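Local coordinates for Sn-glycerol-3-phosphate ABC transporter substrate-binding protein UspB (Mycobacterium tuberculosis, PDB 4MFI) that binds glycerophosphocholine selectively and probably delivers it, as the extracytoplasmic receptor, to an ABC importer of Mycobacterium tuberculosis, at residues Gln175-Ser178 with Glu179-Glu182; Leu227-Glu231 with Pro232-Ala236; Lys320-Ala323 with Leu324-Ile327. All coordinates share one frame; numbering follows the deposited sequence.

Contact 1 (Gln175-Ser178 with Glu179-Glu182)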
loop_
_atom_site.group_PDB
_atom_site.type_symbol
_atom_site.label_atom_id
_atom_site.label_comp_id
_atom_site.label_asym_id
_atom_site.label_seq_id
_atom_site.Cartn_x
_atom_site.Cartn_y
_atom_site.Cartn_z
ATOM N N GLN A 175 2.431 -9.465 20.005
ATOM C CA GLN A 175 2.182 -8.137 20.562
ATOM C C GLN A 175 3.292 -7.161 20.210
ATOM O O GLN A 175 3.081 -5.947 20.168
ATOM C CB GLN A 175 2.094 -8.238 22.090
ATOM C CG GLN A 175 0.785 -8.801 22.627
ATOM C CD GLN A 175 -0.334 -7.784 22.585
ATOM O OE1 GLN A 175 -0.128 -6.628 22.200
ATOM N NE2 GLN A 175 -1.522 -8.202 22.986
ATOM N N SER A 176 4.489 -7.697 20.000
ATOM C CA SER A 176 5.635 -6.902 19.587
ATOM C C SER A 176 6.497 -7.759 18.683
ATOM O O SER A 176 6.433 -8.996 18.735
ATOM C CB SER A 176 6.455 -6.433 20.800
ATOM O OG SER A 176 7.066 -7.528 21.472
ATOM N N TRP A 177 7.325 -7.123 17.868
ATOM C CA TRP A 177 8.272 -7.885 17.079
ATOM C C TRP A 177 9.264 -8.652 17.954
ATOM O O TRP A 177 9.682 -9.762 17.600
ATOM C CB TRP A 177 8.968 -6.983 16.055
ATOM C CG TRP A 177 8.071 -6.717 14.883
ATOM C CD1 TRP A 177 7.402 -5.557 14.597
ATOM C CD2 TRP A 177 7.707 -7.653 13.867
ATOM N NE1 TRP A 177 6.653 -5.719 13.446
ATOM C CE2 TRP A 177 6.823 -6.997 12.984
ATOM C CE3 TRP A 177 8.049 -8.985 13.612
ATOM C CZ2 TRP A 177 6.281 -7.627 11.860
ATOM C CZ3 TRP A 177 7.509 -9.611 12.500
ATOM C CH2 TRP A 177 6.634 -8.931 11.636
ATOM N N SER A 178 9.610 -8.097 19.116
ATOM C CA SER A 178 10.509 -8.796 20.023
ATOM C C SER A 178 9.870 -10.044 20.630
ATOM O O SER A 178 10.544 -11.060 20.802
ATOM C CB SER A 178 11.054 -7.848 21.089
ATOM O OG SER A 178 11.927 -6.915 20.481
ATOM N N GLU A 179 8.570 -9.995 20.922
ATOM C CA GLU A 179 7.880 -11.217 21.334
ATOM C C GLU A 179 7.916 -12.252 20.214
ATOM O O GLU A 179 8.176 -13.433 20.456
ATOM C CB GLU A 179 6.428 -10.948 21.734
ATOM C CG GLU A 179 5.732 -12.201 22.290
ATOM C CD GLU A 179 4.235 -12.044 22.488
ATOM O OE1 GLU A 179 3.568 -11.408 21.642
ATOM O OE2 GLU A 179 3.715 -12.572 23.500
ATOM N N PHE A 180 7.662 -11.814 18.981
ATOM C CA PHE A 180 7.696 -12.745 17.870
ATOM C C PHE A 180 9.072 -13.382 17.732
ATOM O O PHE A 180 9.191 -14.578 17.467
ATOM C CB PHE A 180 7.299 -12.105 16.545
ATOM C CG PHE A 180 7.262 -13.104 15.436
ATOM C CD1 PHE A 180 6.339 -14.137 15.481
ATOM C CD2 PHE A 180 8.188 -13.074 14.399
ATOM C CE1 PHE A 180 6.310 -15.124 14.506
ATOM C CE2 PHE A 180 8.158 -14.054 13.402
ATOM C CZ PHE A 180 7.217 -15.082 13.464
ATOM N N ASP A 181 10.109 -12.577 17.908
ATOM C CA ASP A 181 11.473 -13.077 17.804
ATOM C C ASP A 181 11.761 -14.142 18.868
ATOM O O ASP A 181 12.517 -15.094 18.629
ATOM C CB ASP A 181 12.448 -11.906 17.900
ATOM C CG ASP A 181 13.883 -12.341 17.783
ATOM O OD1 ASP A 181 14.308 -12.661 16.654
ATOM O OD2 ASP A 181 14.583 -12.364 18.822
ATOM N N GLU A 182 11.132 -14.008 20.029
ATOM C CA GLU A 182 11.223 -15.031 21.060
ATOM C C GLU A 182 10.493 -16.312 20.633
ATOM O O GLU A 182 10.996 -17.418 20.854
ATOM C CB GLU A 182 10.667 -14.485 22.380
ATOM C CG GLU A 182 10.933 -15.346 23.588
ATOM C CD GLU A 182 12.401 -15.461 23.912
ATOM O OE1 GLU A 182 12.816 -16.549 24.364
ATOM O OE2 GLU A 182 13.138 -14.468 23.722
HETATM O O HOH W 1 13.228 -11.119 21.097
#

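Contact 2 (Leu227-Glu231 with Pro232-Ala236)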
loop_
_atom_site.group_PDB
_atom_site.type_symbol
_atom_site.label_atom_id
_atom_site.label_comp_id
_atom_site.label_asym_id
_atom_site.label_seq_id
_atom_site.Cartn_x
_atom_site.Cartn_y
_atom_site.Cartn_z
ATOM N N LEU A 227 17.298 11.611 5.484
ATOM C CA LEU A 227 17.496 10.166 5.486
ATOM C C LEU A 227 17.998 9.687 6.846
ATOM O O LEU A 227 18.823 10.348 7.492
ATOM C CB LEU A 227 18.444 9.761 4.361
ATOM C CG LEU A 227 17.978 10.151 2.950
ATOM C CD1 LEU A 227 19.023 9.780 1.919
ATOM C CD2 LEU A 227 16.653 9.502 2.608
ATOM N N THR A 228 17.476 8.550 7.296
ATOM C CA THR A 228 17.753 8.063 8.648
ATOM C C THR A 228 18.076 6.569 8.659
ATOM O O THR A 228 17.938 5.907 9.687
ATOM C CB THR A 228 16.582 8.367 9.629
ATOM O OG1 THR A 228 15.352 7.836 9.119
ATOM C CG2 THR A 228 16.417 9.862 9.837
ATOM N N LEU A 229 18.511 6.039 7.520
ATOM C CA LEU A 229 18.898 4.636 7.438
ATOM C C LEU A 229 20.082 4.307 8.347
ATOM O O LEU A 229 20.214 3.175 8.815
ATOM C CB LEU A 229 19.241 4.258 5.998
ATOM C CG LEU A 229 18.055 4.086 5.057
ATOM C CD1 LEU A 229 18.526 4.100 3.628
ATOM C CD2 LEU A 229 17.331 2.778 5.346
ATOM N N THR A 230 20.948 5.285 8.596
ATOM C CA THR A 230 22.140 5.018 9.395
ATOM C C THR A 230 21.974 5.391 10.864
ATOM O O THR A 230 22.932 5.304 11.645
ATOM C CB THR A 230 23.366 5.739 8.826
ATOM O OG1 THR A 230 23.092 7.144 8.736
ATOM C CG2 THR A 230 23.705 5.193 7.438
ATOM N N GLU A 231 20.772 5.820 11.249
ATOM C CA GLU A 231 20.511 6.117 12.654
ATOM C C GLU A 231 20.452 4.819 13.454
ATOM O O GLU A 231 20.054 3.783 12.922
ATOM C CB GLU A 231 19.217 6.923 12.807
ATOM C CG GLU A 231 19.264 8.304 12.139
ATOM C CD GLU A 231 20.365 9.197 12.684
ATOM O OE1 GLU A 231 20.647 9.120 13.892
ATOM O OE2 GLU A 231 20.947 9.990 11.903
ATOM N N PRO A 232 20.860 4.867 14.733
ATOM C CA PRO A 232 20.973 3.629 15.514
ATOM C C PRO A 232 19.700 2.782 15.567
ATOM O O PRO A 232 19.803 1.555 15.484
ATOM C CB PRO A 232 21.338 4.134 16.914
ATOM C CG PRO A 232 22.029 5.430 16.673
ATOM C CD PRO A 232 21.379 6.036 15.467
ATOM N N ALA A 233 18.525 3.395 15.693
ATOM C CA ALA A 233 17.301 2.600 15.777
ATOM C C ALA A 233 17.013 1.856 14.472
ATOM O O ALA A 233 16.528 0.724 14.486
ATOM C CB ALA A 233 16.118 3.458 16.185
ATOM N N THR A 234 17.326 2.484 13.344
ATOM C CA THR A 234 17.104 1.856 12.049
ATOM C C THR A 234 18.075 0.706 11.826
ATOM O O THR A 234 17.695 -0.367 11.350
ATOM C CB THR A 234 17.248 2.875 10.925
ATOM O OG1 THR A 234 16.401 3.992 11.221
ATOM C CG2 THR A 234 16.843 2.255 9.587
ATOM N N ILE A 235 19.339 0.926 12.169
ATOM C CA ILE A 235 20.323 -0.148 12.085
ATOM C C ILE A 235 19.924 -1.321 12.994
ATOM O O ILE A 235 20.055 -2.485 12.611
ATOM C CB ILE A 235 21.745 0.368 12.396
ATOM C CG1 ILE A 235 22.212 1.290 11.260
ATOM C CG2 ILE A 235 22.717 -0.798 12.586
ATOM C CD1 ILE A 235 23.529 1.940 11.499
ATOM N N ALA A 236 19.403 -1.019 14.180
ATOM C CA ALA A 236 18.942 -2.066 15.088
ATOM C C ALA A 236 17.792 -2.880 14.488
ATOM O O ALA A 236 17.776 -4.108 14.599
ATOM C CB ALA A 236 18.546 -1.476 16.429
#

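Contact 3 (Lys320-Ala323 with Leu324-Ile327)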
loop_
_atom_site.group_PDB
_atom_site.type_symbol
_atom_site.label_atom_id
_atom_site.label_comp_id
_atom_site.label_asym_id
_atom_site.label_seq_id
_atom_site.Cartn_x
_atom_site.Cartn_y
_atom_site.Cartn_z
ATOM N N LYS A 320 -12.290 19.451 -14.961
ATOM C CA LYS A 320 -11.773 19.100 -13.635
ATOM C C LYS A 320 -12.906 18.850 -12.643
ATOM O O LYS A 320 -12.861 17.895 -11.859
ATOM C CB LYS A 320 -10.834 20.184 -13.093
ATOM C CG LYS A 320 -9.513 20.261 -13.816
ATOM C CD LYS A 320 -8.593 21.283 -13.179
ATOM C CE LYS A 320 -7.320 21.400 -13.988
ATOM N NZ LYS A 320 -6.419 22.465 -13.477
ATOM N N VAL A 321 -13.916 19.716 -12.672
ATOM C CA VAL A 321 -15.075 19.543 -11.811
ATOM C C VAL A 321 -15.747 18.200 -12.095
ATOM O O VAL A 321 -16.054 17.454 -11.168
ATOM C CB VAL A 321 -16.069 20.702 -11.987
ATOM C CG1 VAL A 321 -17.381 20.405 -11.279
ATOM C CG2 VAL A 321 -15.454 21.983 -11.450
ATOM N N ASN A 322 -15.958 17.881 -13.369
ATOM C CA ASN A 322 -16.608 16.613 -13.709
ATOM C C ASN A 322 -15.775 15.407 -13.298
ATOM O O ASN A 322 -16.307 14.395 -12.832
ATOM C CB ASN A 322 -16.942 16.550 -15.200
ATOM C CG ASN A 322 -18.008 17.545 -15.594
ATOM O OD1 ASN A 322 -18.823 17.958 -14.767
ATOM N ND2 ASN A 322 -18.015 17.936 -16.865
ATOM N N ALA A 323 -14.464 15.524 -13.468
ATOM C CA ALA A 323 -13.551 14.466 -13.064
ATOM C C ALA A 323 -13.645 14.205 -11.559
ATOM O O ALA A 323 -13.673 13.046 -11.121
ATOM C CB ALA A 323 -12.128 14.813 -13.473
ATOM N N LEU A 324 -13.716 15.272 -10.764
ATOM C CA LEU A 324 -13.833 15.100 -9.319
ATOM C C LEU A 324 -15.192 14.531 -8.914
ATOM O O LEU A 324 -15.273 13.724 -7.985
ATOM C CB LEU A 324 -13.545 16.399 -8.556
ATOM C CG LEU A 324 -13.623 16.201 -7.035
ATOM C CD1 LEU A 324 -12.561 15.203 -6.563
ATOM C CD2 LEU A 324 -13.515 17.497 -6.270
ATOM N N LYS A 325 -16.257 14.943 -9.601
ATOM C CA LYS A 325 -17.568 14.343 -9.349
ATOM C C LYS A 325 -17.497 12.827 -9.517
ATOM O O LYS A 325 -18.055 12.070 -8.709
ATOM C CB LYS A 325 -18.622 14.920 -10.294
ATOM C CG LYS A 325 -19.014 16.351 -9.980
ATOM C CD LYS A 325 -19.925 16.913 -11.068
ATOM C CE LYS A 325 -20.387 18.319 -10.742
ATOM N NZ LYS A 325 -21.162 18.914 -11.866
ATOM N N PHE A 326 -16.808 12.382 -10.563
ATOM C CA PHE A 326 -16.630 10.952 -10.781
ATOM C C PHE A 326 -15.823 10.301 -9.664
ATOM O O PHE A 326 -16.237 9.285 -9.094
ATOM C CB PHE A 326 -15.962 10.680 -12.131
ATOM C CG PHE A 326 -15.714 9.222 -12.390
ATOM C CD1 PHE A 326 -16.762 8.382 -12.747
ATOM C CD2 PHE A 326 -14.440 8.685 -12.250
ATOM C CE1 PHE A 326 -16.542 7.038 -12.976
ATOM C CE2 PHE A 326 -14.211 7.337 -12.479
ATOM C CZ PHE A 326 -15.265 6.513 -12.844
ATOM N N ILE A 327 -14.664 10.879 -9.358
ATOM C CA ILE A 327 -13.788 10.323 -8.334
ATOM C C ILE A 327 -14.491 10.255 -6.985
ATOM O O ILE A 327 -14.425 9.231 -6.307
ATOM C CB ILE A 327 -12.490 11.143 -8.205
ATOM C CG1 ILE A 327 -11.617 10.951 -9.445
ATOM C CG2 ILE A 327 -11.712 10.733 -6.968
ATOM C CD1 ILE A 327 -10.440 11.891 -9.487
#

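Contact 1 (Gln175-Ser178 with Glu179-Glu182)
Ser-178 O is gripped twice: Glu-182 N donates to it at 3.1 Å along the helix, and a water donates at 2.7 Å. The same water gives its other proton to Asp-181 OD2, so it bridges the Ser-178 carbonyl to the carboxylate three residues further along. Asp-181 has stronger partners beyond this turn, OD1 with the hydroxyl of Tyr-250 and OD2 in a salt bridge with Lys-248, and these hold its carboxylate in place.

At the start of the helix the side chains take over from the missing backbone acceptors. Ser-176 occupies the N-cap, and its OG receives Glu-179 N at 2.9 Å. A chi1 of 66° sets that oxygen between its own backbone N and carbonyl carbon, where it can receive the N-H of Glu-179. Helix 177-191 of this periplasmic-binding-protein fold therefore begins with a classic serine cap. It is a worked example of how such a cap can be reinforced from the return direction, for Glu-179 reaches back past the cap residue itself. Its chain is extended, CG lying opposite the backbone N, and this carries OE1 to Gln-175 N at 2.8 Å, an almost straight bond of 173° that meets the oxygen nearly along its C-O axis. OE2 forms a salt bridge with Arg-172, so both carboxylate oxygens are tied to the segment leading into the helix. The Gln-175 side chain runs alongside, its amide plane turned 42° from the carboxylate.

On the buried flank Trp-177 and Phe-180 run alongside each other in the same direction, with CZ3 of the indole 4.0 Å from CD2 of the phenyl ring. The Trp-177 side chain touches Val-270 of strand 268-272, while Phe-180 meets His-198 and Phe-157 edge-to-face.

Contact 2 (Leu227-Glu231 with Pro232-Ala236)
Glu-231 O accepts a nearly straight bond from Ile-235 N at 3.0 Å, the first full helical bond after a type I beta turn running from Thr-228 to Glu-231, and a weak one from Thr-234 N.

Thr-234 turns back over that beta turn, and its two branches divide the work. OG1 comes to 2.9 Å from Thr-228 O, the carbonyl that also closes the turn by accepting Glu-231 N. The methyl CG2 rests 3.6 Å from Leu-229 O. With chi1 at -53°, OG1 stands beside its own backbone N and CG2 lies opposite it, which brings both branches against the turn. The hydroxyl also lies within hydrogen-bonding reach of Ala-220 O.

Ile-235 lines the adjoining side. Its CG1 approaches Leu-229 O at 3.7 Å, and CD1 at the end of the chain reaches Thr-230 O at 3.4 Å. Leu-229 O is thus buried among aliphatic carbons and finds no polar partner. The Glu-231 chain, bent at chi2, runs beside the first helical residue, OE1 lying 3.5 Å from CD of the Pro-232 ring.

Gln-417 of helix 409-427 receives Thr-230 N from outside. The whole illustrates a turn leading directly into a helix, with Glu-231 at the N-cap position and proline as the first helical residue.

Contact 3 (Lys320-Ala323 with Leu324-Ile327)
The amide of Asn-322 lies alongside the Lys-325 chain, both pointing the same way, with its oxygen end OD1 4.0 Å from CD and 3.8 Å from the ammonium NZ. The other flat group, the Phe-326 ring, leads away from this flank: it meets Phe-60 edge-to-face and Phe-41 with the planes inclined at about 60°.

Lys-325 supplies the link between two neighbours one turn back. Its chain is extended beyond CG and crosses the Val-321 side chain at a slant, CE touching CG1 at 3.7 Å. Nearer the backbone, CG lies 3.4 Å from Val-321 O, the carbonyl that also accepts Lys-325 N at 3.0 Å. Ile-327 repeats the theme: CG1 sits 3.4 Å from Ala-323 O, because chi1 of -70° places it beside its own backbone N, which donates to that same oxygen.

Leu-324 and Val-321 touch Leu-120 of helix 118-124, whereas Ala-323, Phe-326 and Ile-327 meet Val-97 of strand 97-101. Asn-322 and Lys-325 share one flank while Ala-323, Leu-324, Phe-326 and Ile-327 are buried, an arrangement that belongs to a regular helix laid against the sheet of an alpha/beta domain.

In the fold
The three contacts follow one another along the chain without overlap, each a local arrangement on or at the start of a separate helix: 177-191, 232-245 and 317-330. Contacts 1 and 2 are neighbours in space, their centres 20 Å apart and their nearest atoms about 9 Å apart; their helices precede strands 198-201 and 251-254, which pair in a small parallel sheet. Contact 3 lies across the chain's centre, 46 Å from contact 1 and 42 Å from contact 2 between centres, near strand 97-101 of the mixed sheet. This distribution is consistent with the two-lobed architecture of solute-binding proteins, in which ligand is held between lobes: two helix starts belong to one end, a mid-helix segment to the other.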